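Exo-1,3/1,4-beta-glucanase (Pseudoalteromonas sp., PDB 3RRX) acts as an exo-hydrolase on beta-1,3- and beta-1,4-linked glucans, probably in the manner of the family 3 beta-glucosidases. Local coordinates at residues V12-K17 against A250-V255; G195-V200 against R210-K215; R415-G420 against G474-K479; V485-E490 against V525-L530. The protein carries 1 engineered substitution. One frame throughout, in Å; residues are numbered along the deposited sequence.

Contact 1: residues V12-K17 against A250-V255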
loop_
_atom_site.group_PDB
_atom_site.type_symbol
_atom_site.label_atom_id
_atom_site.label_comp_id
_atom_site.label_asym_id
_atom_site.label_seq_id
_atom_site.Cartn_x
_atom_site.Cartn_y
_atom_site.Cartn_z
ATOM N N VAL A 12 -5.642 -18.099 -15.191
ATOM C CA VAL A 12 -4.400 -17.852 -14.458
ATOM C C VAL A 12 -4.344 -18.498 -13.067
ATOM O O VAL A 12 -3.373 -18.322 -12.341
ATOM C CB VAL A 12 -4.080 -16.339 -14.355
ATOM C CG1 VAL A 12 -3.857 -15.739 -15.764
ATOM C CG2 VAL A 12 -5.194 -15.604 -13.617
ATOM N N ASN A 13 -5.370 -19.258 -12.704
ATOM C CA ASN A 13 -5.349 -19.976 -11.434
ATOM C C ASN A 13 -4.713 -21.358 -11.600
ATOM O O ASN A 13 -5.349 -22.373 -11.332
ATOM C CB ASN A 13 -6.771 -20.096 -10.863
ATOM C CG ASN A 13 -6.800 -20.759 -9.488
ATOM O OD1 ASN A 13 -5.946 -20.498 -8.641
ATOM N ND2 ASN A 13 -7.773 -21.634 -9.273
ATOM N N THR A 14 -3.456 -21.402 -12.025
ATOM C CA THR A 14 -2.873 -22.673 -12.459
ATOM C C THR A 14 -2.124 -23.471 -11.395
ATOM O O THR A 14 -1.740 -24.613 -11.656
ATOM C CB THR A 14 -1.928 -22.508 -13.672
ATOM O OG1 THR A 14 -0.612 -22.164 -13.221
ATOM C CG2 THR A 14 -2.445 -21.441 -14.653
ATOM N N LYS A 15 -1.912 -22.895 -10.211
ATOM C CA LYS A 15 -1.097 -23.569 -9.196
ATOM C C LYS A 15 -1.878 -24.161 -8.030
ATOM O O LYS A 15 -1.677 -25.319 -7.667
ATOM C CB LYS A 15 -0.038 -22.626 -8.629
ATOM C CG LYS A 15 1.034 -22.222 -9.614
ATOM C CD LYS A 15 1.891 -21.105 -9.007
ATOM C CE LYS A 15 3.343 -21.241 -9.402
ATOM N NZ LYS A 15 3.936 -22.434 -8.737
ATOM N N LEU A 16 -2.743 -23.352 -7.424
ATOM C CA LEU A 16 -3.451 -23.766 -6.219
ATOM C C LEU A 16 -4.501 -24.837 -6.516
ATOM O O LEU A 16 -5.380 -24.641 -7.347
ATOM C CB LEU A 16 -4.121 -22.557 -5.556
ATOM C CG LEU A 16 -4.856 -22.828 -4.242
ATOM C CD1 LEU A 16 -3.871 -23.272 -3.149
ATOM C CD2 LEU A 16 -5.651 -21.587 -3.800
ATOM N N LYS A 17 -4.413 -25.967 -5.826
ATOM C CA LYS A 17 -5.447 -26.989 -5.943
ATOM C C LYS A 17 -6.266 -26.972 -4.671
ATOM O O LYS A 17 -5.731 -26.725 -3.586
ATOM C CB LYS A 17 -4.839 -28.376 -6.126
ATOM C CG LYS A 17 -3.678 -28.459 -7.094
ATOM C CD LYS A 17 -3.039 -29.835 -6.970
ATOM C CE LYS A 17 -2.814 -30.191 -5.495
ATOM N NZ LYS A 17 -2.727 -31.663 -5.237
ATOM N N ALA A 250 -0.920 -12.662 -9.080
ATOM C CA ALA A 250 -1.484 -12.799 -7.732
ATOM C C ALA A 250 -2.433 -13.992 -7.656
ATOM O O ALA A 250 -2.411 -14.759 -6.690
ATOM C CB ALA A 250 -2.190 -11.512 -7.291
ATOM N N ILE A 251 -3.274 -14.143 -8.676
ATOM C CA ILE A 251 -4.188 -15.273 -8.725
ATOM C C ILE A 251 -3.419 -16.583 -8.924
ATOM O O ILE A 251 -3.749 -17.600 -8.312
ATOM C CB ILE A 251 -5.273 -15.110 -9.823
ATOM C CG1 ILE A 251 -6.218 -13.944 -9.480
ATOM C CG2 ILE A 251 -6.093 -16.395 -9.945
ATOM C CD1 ILE A 251 -7.051 -13.437 -10.682
ATOM N N ASN A 252 -2.400 -16.560 -9.774
ATOM C CA ASN A 252 -1.623 -17.772 -10.004
ATOM C C ASN A 252 -0.961 -18.263 -8.709
ATOM O O ASN A 252 -0.836 -19.474 -8.488
ATOM C CB ASN A 252 -0.590 -17.574 -11.113
ATOM C CG ASN A 252 -0.024 -18.891 -11.624
ATOM O OD1 ASN A 252 -0.755 -19.872 -11.792
ATOM N ND2 ASN A 252 1.283 -18.923 -11.855
ATOM N N GLN A 253 -0.553 -17.322 -7.853
ATOM C CA GLN A 253 0.055 -17.675 -6.569
ATOM C C GLN A 253 -0.970 -17.972 -5.478
ATOM O O GLN A 253 -0.602 -18.199 -4.325
ATOM C CB GLN A 253 1.026 -16.584 -6.096
ATOM C CG GLN A 253 2.206 -16.365 -7.020
ATOM C CD GLN A 253 2.953 -17.653 -7.351
ATOM O OE1 GLN A 253 2.987 -18.589 -6.554
ATOM N NE2 GLN A 253 3.542 -17.708 -8.544
ATOM N N GLY A 254 -2.255 -17.965 -5.835
ATOM C CA GLY A 254 -3.295 -18.424 -4.924
ATOM C C GLY A 254 -3.791 -17.389 -3.928
ATOM O O GLY A 254 -4.236 -17.737 -2.833
ATOM N N VAL A 255 -3.716 -16.114 -4.291
ATOM C CA VAL A 255 -4.221 -15.070 -3.396
ATOM C C VAL A 255 -5.669 -15.433 -3.034
ATOM O O VAL A 255 -6.454 -15.866 -3.891
ATOM C CB VAL A 255 -4.148 -13.674 -4.044
ATOM C CG1 VAL A 255 -5.282 -13.523 -5.091
ATOM C CG2 VAL A 255 -4.228 -12.580 -2.963
HETATM O O HOH W 1 -3.333 -20.877 -8.622
#
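The carboxamide of Asn252 is met at its oxygen by Thr14 and over one face by Lys15. Thr14 N and Thr14 OG1 both give their hydrogens to Asn252 OD1 in the carbonyl plane. Thr14 OG1 to Asn252 OD1 is the shorter bond at 2.7 Å and uses a lone pair; the Thr14 N to Asn252 OD1 bond measures 3.1 Å. Lys15 crosses the amide at about a right angle, with its CD sitting 3.6 Å from Asn252 ND2, above the plane. Asn252 reaches out because its CG is turned anti to the backbone N (chi1 -165°). A leucine here would probably leave Thr14 N and OG1 without their shared acceptor and let the threonine turn more freely.

Beside this polar group, Val12 CG2 packs 3.8 Å from Ile251 CB. A water lies 2.6 Å from Asn13 OD1 and takes the hydrogen of Leu16 N, and it also reaches Asn252 O. Leu16 CD2 rests near Gly254, which closes the helix in a Schellman motif. Because two donors of Thr14 share the one Asn252 oxygen, the threonine backbone and hydroxyl are held together at the end of helix 245-252, next to the apolar packing of Val12 on Ile251.

Contact 2: residues G195-V200 against R210-K215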
loop_
_atom_site.group_PDB
_atom_site.type_symbol
_atom_site.label_atom_id
_atom_site.label_comp_id
_atom_site.label_asym_id
_atom_site.label_seq_id
_atom_site.Cartn_x
_atom_site.Cartn_y
_atom_site.Cartn_z
ATOM N N GLY A 195 4.831 -14.010 -0.085
ATOM C CA GLY A 195 5.472 -13.513 1.126
ATOM C C GLY A 195 4.484 -13.490 2.281
ATOM O O GLY A 195 4.800 -13.866 3.405
ATOM N N ILE A 196 3.264 -13.056 1.997
ATOM C CA ILE A 196 2.223 -12.996 3.016
ATOM C C ILE A 196 1.578 -14.340 3.366
ATOM O O ILE A 196 1.429 -14.681 4.549
ATOM C CB ILE A 196 1.121 -12.014 2.599
ATOM C CG1 ILE A 196 1.716 -10.598 2.504
ATOM C CG2 ILE A 196 -0.038 -12.079 3.588
ATOM C CD1 ILE A 196 0.765 -9.568 1.964
ATOM N N GLN A 197 1.186 -15.090 2.340
ATOM C CA GLN A 197 0.412 -16.320 2.519
ATOM C C GLN A 197 1.261 -17.582 2.612
ATOM O O GLN A 197 0.764 -18.640 3.026
ATOM C CB GLN A 197 -0.567 -16.503 1.346
ATOM C CG GLN A 197 -1.593 -15.396 1.215
ATOM C CD GLN A 197 -2.717 -15.739 0.256
ATOM O OE1 GLN A 197 -3.838 -15.246 0.410
ATOM N NE2 GLN A 197 -2.434 -16.608 -0.730
ATOM N N GLY A 198 2.525 -17.479 2.210
ATOM C CA GLY A 198 3.360 -18.650 2.022
ATOM C C GLY A 198 3.204 -19.146 0.596
ATOM O O GLY A 198 2.226 -18.822 -0.089
ATOM N N ASP A 199 4.158 -19.934 0.128
ATOM C CA ASP A 199 4.033 -20.506 -1.208
ATOM C C ASP A 199 2.916 -21.538 -1.272
ATOM O O ASP A 199 2.571 -22.166 -0.268
ATOM C CB ASP A 199 5.347 -21.142 -1.660
ATOM C CG ASP A 199 6.350 -20.115 -2.142
ATOM O OD1 ASP A 199 6.132 -19.525 -3.222
ATOM O OD2 ASP A 199 7.358 -19.903 -1.445
ATOM N N VAL A 200 2.349 -21.695 -2.461
ATOM C CA VAL A 200 1.485 -22.832 -2.740
ATOM C C VAL A 200 2.267 -24.101 -2.410
ATOM O O VAL A 200 3.419 -24.262 -2.829
ATOM C CB VAL A 200 1.053 -22.859 -4.217
ATOM C CG1 VAL A 200 0.308 -24.153 -4.536
ATOM C CG2 VAL A 200 0.189 -21.634 -4.544
ATOM N N ARG A 210 -0.615 -15.061 6.660
ATOM C CA ARG A 210 -1.961 -14.482 6.739
ATOM C C ARG A 210 -2.768 -14.756 5.475
ATOM O O ARG A 210 -2.211 -15.114 4.437
ATOM C CB ARG A 210 -1.888 -12.949 6.911
ATOM C CG ARG A 210 -0.942 -12.442 7.993
ATOM C CD ARG A 210 -1.423 -12.734 9.428
ATOM N NE ARG A 210 -1.052 -14.083 9.840
ATOM C CZ ARG A 210 -1.516 -14.700 10.928
ATOM N NH1 ARG A 210 -1.119 -15.938 11.210
ATOM N NH2 ARG A 210 -2.386 -14.090 11.726
ATOM N N ILE A 211 -4.082 -14.567 5.564
ATOM C CA ILE A 211 -4.924 -14.498 4.369
ATOM C C ILE A 211 -4.598 -13.168 3.694
ATOM O O ILE A 211 -4.491 -12.154 4.372
ATOM C CB ILE A 211 -6.424 -14.557 4.759
ATOM C CG1 ILE A 211 -6.757 -15.926 5.371
ATOM C CG2 ILE A 211 -7.319 -14.295 3.548
ATOM C CD1 ILE A 211 -8.093 -15.983 6.112
ATOM N N ALA A 212 -4.398 -13.166 2.373
ATOM C CA ALA A 212 -4.103 -11.926 1.649
ATOM C C ALA A 212 -5.227 -11.483 0.704
ATOM O O ALA A 212 -5.934 -12.312 0.143
ATOM C CB ALA A 212 -2.794 -12.057 0.863
ATOM N N THR A 213 -5.356 -10.170 0.516
ATOM C CA THR A 213 -6.264 -9.601 -0.489
ATOM C C THR A 213 -5.489 -8.748 -1.474
ATOM O O THR A 213 -4.804 -7.802 -1.076
ATOM C CB THR A 213 -7.334 -8.677 0.131
ATOM O OG1 THR A 213 -8.231 -9.441 0.936
ATOM C CG2 THR A 213 -8.143 -7.974 -0.978
ATOM N N ALA A 214 -5.609 -9.055 -2.764
ATOM C CA ALA A 214 -5.003 -8.208 -3.788
ATOM C C ALA A 214 -6.000 -7.130 -4.235
ATOM O O ALA A 214 -7.136 -7.445 -4.602
ATOM C CB ALA A 214 -4.527 -9.047 -4.980
ATOM N N LYS A 215 -5.565 -5.868 -4.183
ATOM C CA LYS A 215 -6.393 -4.690 -4.477
ATOM C C LYS A 215 -5.813 -3.969 -5.688
ATOM O O LYS A 215 -4.599 -4.014 -5.880
ATOM C CB LYS A 215 -6.303 -3.686 -3.308
ATOM C CG LYS A 215 -6.479 -4.242 -1.891
ATOM C CD LYS A 215 -6.133 -3.149 -0.865
ATOM C CE LYS A 215 -4.629 -2.926 -0.779
ATOM N NZ LYS A 215 -4.231 -1.795 0.128
#
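Ile196 and Gln197, in the last turn of helix 182-197, meet the start of strand 211-217 through one backbone bond and one side-chain bond. Arg210 N donates to Ile196 O at 3.0 Å, coming in from above the carbonyl plane. Two residues further on, Ala212 N gives its hydrogen to Gln197 OE1 at 2.9 Å, in the plane of the amide and on a lone pair. The glutamine chain runs extended beyond CG (chi2 -168°), which carries the amide alongside the strand. On the way, Gln197 CG passes 3.3 Å from Arg210 O and 3.6 Å from Ala212 CB.

The apolar share belongs to Ile196, whose CG2 lies 3.9 Å from Ala212 CB and equally close to Arg210 CB. The alanine methyl therefore touches both the isoleucine branch and the glutamine chain.

In the next shell, the Gln197 amide is held at both ends: OE1 also accepts from Gln256 N, and NE2 donates to Gly254 O. These partners fix the rotation of the buried amide. The Arg210 side chain leads away from the helix, with NE bonded to Ser208 O, NH2 to Ile155 O and NH1 in a salt bridge with Glu374.

Helix 182-197 connects the neighbouring parallel strands 157-162 and 211-217, making a beta-alpha-beta crossover. Such units build the (alpha/beta)8 barrel of the family 3 N-terminal domain, and here the helix end is fastened to the strand that follows it.

Contact 3: residues R415-G420 against G474-K479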
loop_
_atom_site.group_PDB
_atom_site.type_symbol
_atom_site.label_atom_id
_atom_site.label_comp_id
_atom_site.label_asym_id
_atom_site.label_seq_id
_atom_site.Cartn_x
_atom_site.Cartn_y
_atom_site.Cartn_z
ATOM N N ARG A 415 31.695 19.246 6.946
ATOM C CA ARG A 415 30.731 20.080 7.655
ATOM C C ARG A 415 29.478 20.217 6.797
ATOM O O ARG A 415 29.519 20.785 5.695
ATOM C CB ARG A 415 31.307 21.459 7.957
ATOM C CG ARG A 415 30.339 22.373 8.688
ATOM C CD ARG A 415 30.938 23.753 8.906
ATOM N NE ARG A 415 32.289 23.678 9.457
ATOM C CZ ARG A 415 32.574 23.715 10.753
ATOM N NH1 ARG A 415 31.602 23.825 11.650
ATOM N NH2 ARG A 415 33.837 23.643 11.156
ATOM N N ILE A 416 28.368 19.693 7.305
ATOM C CA ILE A 416 27.139 19.602 6.527
ATOM C C ILE A 416 26.007 20.380 7.177
ATOM O O ILE A 416 25.830 20.350 8.398
ATOM C CB ILE A 416 26.723 18.126 6.369
ATOM C CG1 ILE A 416 27.825 17.355 5.638
ATOM C CG2 ILE A 416 25.370 17.992 5.640
ATOM C CD1 ILE A 416 27.606 15.859 5.607
ATOM N N LEU A 417 25.253 21.092 6.353
ATOM C CA LEU A 417 24.002 21.700 6.782
ATOM C C LEU A 417 22.842 20.892 6.211
ATOM O O LEU A 417 22.817 20.608 5.015
ATOM C CB LEU A 417 23.901 23.122 6.255
ATOM C CG LEU A 417 22.574 23.860 6.467
ATOM C CD1 LEU A 417 22.358 24.175 7.955
ATOM C CD2 LEU A 417 22.576 25.146 5.648
ATOM N N VAL A 418 21.885 20.515 7.054
ATOM C CA VAL A 418 20.686 19.840 6.557
ATOM C C VAL A 418 19.525 20.799 6.732
ATOM O O VAL A 418 19.272 21.278 7.841
ATOM C CB VAL A 418 20.397 18.528 7.311
ATOM C CG1 VAL A 418 19.216 17.789 6.667
ATOM C CG2 VAL A 418 21.634 17.640 7.318
ATOM N N ALA A 419 18.837 21.086 5.633
ATOM C CA ALA A 419 17.791 22.094 5.616
ATOM C C ALA A 419 16.575 21.545 4.889
ATOM O O ALA A 419 16.593 20.412 4.403
ATOM C CB ALA A 419 18.302 23.382 4.912
ATOM N N GLY A 420 15.516 22.342 4.816
ATOM C CA GLY A 420 14.311 21.927 4.113
ATOM C C GLY A 420 13.276 21.416 5.098
ATOM O O GLY A 420 13.615 20.871 6.142
ATOM N N GLY A 474 17.484 26.948 6.521
ATOM C CA GLY A 474 18.804 27.136 5.939
ATOM C C GLY A 474 19.716 28.147 6.637
ATOM O O GLY A 474 20.695 28.623 6.054
ATOM N N GLU A 475 19.410 28.476 7.887
ATOM C CA GLU A 475 20.269 29.371 8.665
ATOM C C GLU A 475 21.525 28.632 9.106
ATOM O O GLU A 475 21.462 27.453 9.455
ATOM C CB GLU A 475 19.522 29.886 9.900
ATOM C CG GLU A 475 18.324 30.765 9.582
ATOM C CD GLU A 475 18.726 32.099 8.987
ATOM O OE1 GLU A 475 19.731 32.680 9.452
ATOM O OE2 GLU A 475 18.040 32.568 8.052
ATOM N N TYR A 476 22.668 29.311 9.107
ATOM C CA TYR A 476 23.885 28.693 9.641
ATOM C C TYR A 476 24.827 29.696 10.308
ATOM O O TYR A 476 24.746 30.897 10.064
ATOM C CB TYR A 476 24.634 27.938 8.543
ATOM C CG TYR A 476 25.027 28.818 7.384
ATOM C CD1 TYR A 476 26.222 29.525 7.399
ATOM C CD2 TYR A 476 24.194 28.959 6.284
ATOM C CE1 TYR A 476 26.581 30.338 6.343
ATOM C CE2 TYR A 476 24.546 29.772 5.220
ATOM C CZ TYR A 476 25.739 30.458 5.259
ATOM O OH TYR A 476 26.096 31.269 4.212
ATOM N N THR A 477 25.725 29.178 11.139
ATOM C CA THR A 477 26.747 29.986 11.793
ATOM C C THR A 477 28.086 29.774 11.102
ATOM O O THR A 477 28.738 30.732 10.687
ATOM C CB THR A 477 26.883 29.619 13.280
ATOM O OG1 THR A 477 25.648 29.895 13.954
ATOM C CG2 THR A 477 28.008 30.425 13.930
ATOM N N SER A 478 28.495 28.515 10.979
ATOM C CA SER A 478 29.703 28.179 10.236
ATOM C C SER A 478 29.304 27.739 8.836
ATOM O O SER A 478 28.520 26.805 8.678
ATOM C CB SER A 478 30.470 27.054 10.934
ATOM O OG SER A 478 30.664 27.338 12.310
ATOM N N LYS A 479 29.827 28.409 7.818
ATOM C CA LYS A 479 29.463 28.072 6.445
ATOM C C LYS A 479 29.790 26.614 6.137
ATOM O O LYS A 479 30.920 26.168 6.348
ATOM C CB LYS A 479 30.175 28.990 5.463
ATOM C CG LYS A 479 29.648 28.893 4.053
ATOM C CD LYS A 479 30.289 29.944 3.168
ATOM C CE LYS A 479 29.325 30.419 2.094
ATOM N NZ LYS A 479 29.948 31.421 1.178
#
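Arg415 CD lies 3.5 Å from Lys479 O, while the backbone N of the same arginine donates to the carboxylate of Asp481, just beyond the second segment. Between residues 415-420 and 474-479 themselves there is no hydrogen bond, and the two meet by packing. The arginine chain leaves its strand with CG anti to the backbone N (chi1 180°) and bends at chi3, which brings the guanidinium beside Ser478. There Arg415 NH1 approaches Ser478 CB to 3.5 Å.

Leu417 carries the middle of the contact with both branches. Its CD1 comes within 3.7 Å of Glu475 O. The other methyl, Leu417 CD2, lies 4.0 Å from Gly474 O and 4.2 Å from Tyr476 CD2, the leucine and tyrosine side chains crossing at about a right angle. The phenol end of Tyr476 turns to Asp521, to which its hydroxyl is hydrogen-bonded. At the far end, Ala419 CB packs 3.9 Å from Gly474 CA.

Arg415, Leu417 and Ala419 all point toward the loop, whereas Ile416 and Val418 between them pack on helix 453-463 on the other side of the sheet. The loop that contains 474-479 leads from strand 467-470 to strand 482-488. Because strand 415-419 stands between these two parallel neighbours in the sheet, the connection has to pass across its face.

Contact 4: residues V485-E490 against V525-L530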
loop_
_atom_site.group_PDB
_atom_site.type_symbol
_atom_site.label_atom_id
_atom_site.label_comp_id
_atom_site.label_asym_id
_atom_site.label_seq_id
_atom_site.Cartn_x
_atom_site.Cartn_y
_atom_site.Cartn_z
ATOM N N VAL A 485 19.394 19.329 1.239
ATOM C CA VAL A 485 18.109 19.986 1.399
ATOM C C VAL A 485 16.988 18.984 1.151
ATOM O O VAL A 485 16.853 18.448 0.048
ATOM C CB VAL A 485 17.989 21.186 0.455
ATOM C CG1 VAL A 485 16.661 21.893 0.653
ATOM C CG2 VAL A 485 19.169 22.165 0.680
ATOM N N VAL A 486 16.202 18.711 2.190
ATOM C CA VAL A 486 15.149 17.693 2.103
ATOM C C VAL A 486 13.785 18.364 1.955
ATOM O O VAL A 486 13.302 19.035 2.875
ATOM C CB VAL A 486 15.112 16.773 3.339
ATOM C CG1 VAL A 486 14.185 15.578 3.068
ATOM C CG2 VAL A 486 16.521 16.283 3.714
ATOM N N ILE A 487 13.176 18.188 0.787
ATOM C CA ILE A 487 11.956 18.901 0.440
ATOM C C ILE A 487 11.012 17.906 -0.204
ATOM O O ILE A 487 11.434 16.817 -0.574
ATOM C CB ILE A 487 12.257 20.029 -0.584
ATOM C CG1 ILE A 487 12.848 19.435 -1.864
ATOM C CG2 ILE A 487 13.206 21.045 0.020
ATOM C CD1 ILE A 487 12.933 20.410 -3.058
ATOM N N GLY A 488 9.742 18.268 -0.355
ATOM C CA GLY A 488 8.811 17.369 -1.029
ATOM C C GLY A 488 7.342 17.676 -0.818
ATOM O O GLY A 488 6.976 18.721 -0.268
ATOM N N GLU A 489 6.494 16.759 -1.275
ATOM C CA GLU A 489 5.054 16.886 -1.089
ATOM C C GLU A 489 4.702 16.684 0.377
ATOM O O GLU A 489 5.408 15.975 1.095
ATOM C CB GLU A 489 4.316 15.818 -1.894
ATOM C CG GLU A 489 4.519 15.878 -3.395
ATOM C CD GLU A 489 3.594 14.914 -4.129
ATOM O OE1 GLU A 489 3.799 13.679 -4.033
ATOM O OE2 GLU A 489 2.657 15.397 -4.797
ATOM N N GLU A 490 3.603 17.297 0.810
ATOM C CA GLU A 490 3.026 16.996 2.115
ATOM C C GLU A 490 2.348 15.637 1.981
ATOM O O GLU A 490 2.036 15.217 0.874
ATOM C CB GLU A 490 1.981 18.048 2.492
ATOM C CG GLU A 490 2.526 19.472 2.619
ATOM C CD GLU A 490 3.420 19.647 3.823
ATOM O OE1 GLU A 490 3.330 18.822 4.760
ATOM O OE2 GLU A 490 4.216 20.606 3.840
ATOM N N VAL A 525 24.663 22.230 -3.338
ATOM C CA VAL A 525 23.352 21.793 -2.862
ATOM C C VAL A 525 23.010 20.386 -3.338
ATOM O O VAL A 525 23.026 20.119 -4.531
ATOM C CB VAL A 525 22.250 22.754 -3.344
ATOM C CG1 VAL A 525 20.878 22.108 -3.225
ATOM C CG2 VAL A 525 22.323 24.091 -2.577
ATOM N N VAL A 526 22.722 19.492 -2.393
ATOM C CA VAL A 526 22.217 18.162 -2.707
ATOM C C VAL A 526 20.755 18.082 -2.289
ATOM O O VAL A 526 20.434 18.186 -1.098
ATOM C CB VAL A 526 22.991 17.057 -1.957
ATOM C CG1 VAL A 526 22.279 15.708 -2.114
ATOM C CG2 VAL A 526 24.427 16.968 -2.459
ATOM N N THR A 527 19.862 17.902 -3.255
ATOM C CA THR A 527 18.439 17.909 -2.945
ATOM C C THR A 527 17.891 16.495 -2.803
ATOM O O THR A 527 18.079 15.655 -3.688
ATOM C CB THR A 527 17.641 18.688 -4.008
ATOM O OG1 THR A 527 18.030 20.067 -3.963
ATOM C CG2 THR A 527 16.130 18.565 -3.750
ATOM N N VAL A 528 17.246 16.230 -1.673
ATOM C CA VAL A 528 16.546 14.963 -1.465
ATOM C C VAL A 528 15.046 15.232 -1.558
ATOM O O VAL A 528 14.485 15.948 -0.727
ATOM C CB VAL A 528 16.873 14.330 -0.093
ATOM C CG1 VAL A 528 16.079 13.017 0.097
ATOM C CG2 VAL A 528 18.369 14.070 0.035
ATOM N N PHE A 529 14.408 14.652 -2.567
ATOM C CA PHE A 529 13.035 14.978 -2.917
ATOM C C PHE A 529 12.082 13.862 -2.462
ATOM O O PHE A 529 12.166 12.724 -2.940
ATOM C CB PHE A 529 12.963 15.170 -4.442
ATOM C CG PHE A 529 11.646 15.683 -4.948
ATOM C CD1 PHE A 529 11.191 16.946 -4.587
ATOM C CD2 PHE A 529 10.878 14.916 -5.812
ATOM C CE1 PHE A 529 9.990 17.431 -5.067
ATOM C CE2 PHE A 529 9.668 15.397 -6.308
ATOM C CZ PHE A 529 9.220 16.654 -5.930
ATOM N N LEU A 530 11.189 14.195 -1.533
ATOM C CA LEU A 530 10.167 13.264 -1.047
ATOM C C LEU A 530 8.867 13.476 -1.805
ATOM O O LEU A 530 8.328 14.583 -1.822
ATOM C CB LEU A 530 9.922 13.491 0.448
ATOM C CG LEU A 530 11.152 13.357 1.346
ATOM C CD1 LEU A 530 10.832 13.780 2.795
ATOM C CD2 LEU A 530 11.670 11.928 1.297
#
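Ile487 reaches across to Thr527 and Phe529 on the neighbouring strand. From CB the chain turns so that CG1 sits between the backbone N and the carbonyl carbon (chi1 60°). CG1 meets Thr527 CG2 at 3.9 Å and Phe529 CD1 at 4.0 Å. At the tip, Ile487 CD1 lies 3.8 Å from Thr527 CG2, with Phe529 CD1 slightly further off. An alanine here would probably open a gap between the threonine methyl and the phenylalanine ring, leaving the ring without its aliphatic neighbour.

These are adjacent parallel strands of the sheet in the family 3 C-terminal domain, and with helix 510-520 they form a beta-alpha-beta unit. Val485 N donates to Val526 O, Val528 N to Val485 O, Ile487 N to Val528 O, and Leu530 N to Ile487 O, the last at 2.8 Å and close to straight (173° at the hydrogen).

On the face opposite Ile487, Val486 CG1 touches Leu530 CD1 at 3.8 Å, and both residues pack on Ile453 of helix 453-463. Val485, Thr527 and Leu515 of helix 510-520 come together on the Ile487 face, where the ring of Phe529 also meets Phe504 edge-to-face.

Gly488 CA, last in the strand, makes a CA-H...O contact of 2.9 Å with Leu530 O, and Glu489 N donates to the same oxygen. The Glu489 carboxylate forms a salt bridge with Arg533 and hydrogen bonds to Tyr492 and Gly532 N.

The four contacts form two pairs in different domains. Contacts 1 and 2 lie in the barrel part of the chain, their centres 11 Å apart, and are joined by packing, with Val255 CG2 lying 3.6 Å from Ala212 O. Contacts 3 and 4 share the sheet of the C-terminal domain, with centres 15 Å apart, and meet where Val486 N lies 2.8 Å from Ala419 O. The pairs do not touch: contacts 2 and 4 have their nearest atoms about 18 Å apart. The calcium ion, bound by Glu180, Leu593 and Asn594, takes ligands from both family regions. In contact 4, the side chain of Glu489 is about 14 Å from the bound calcium ion.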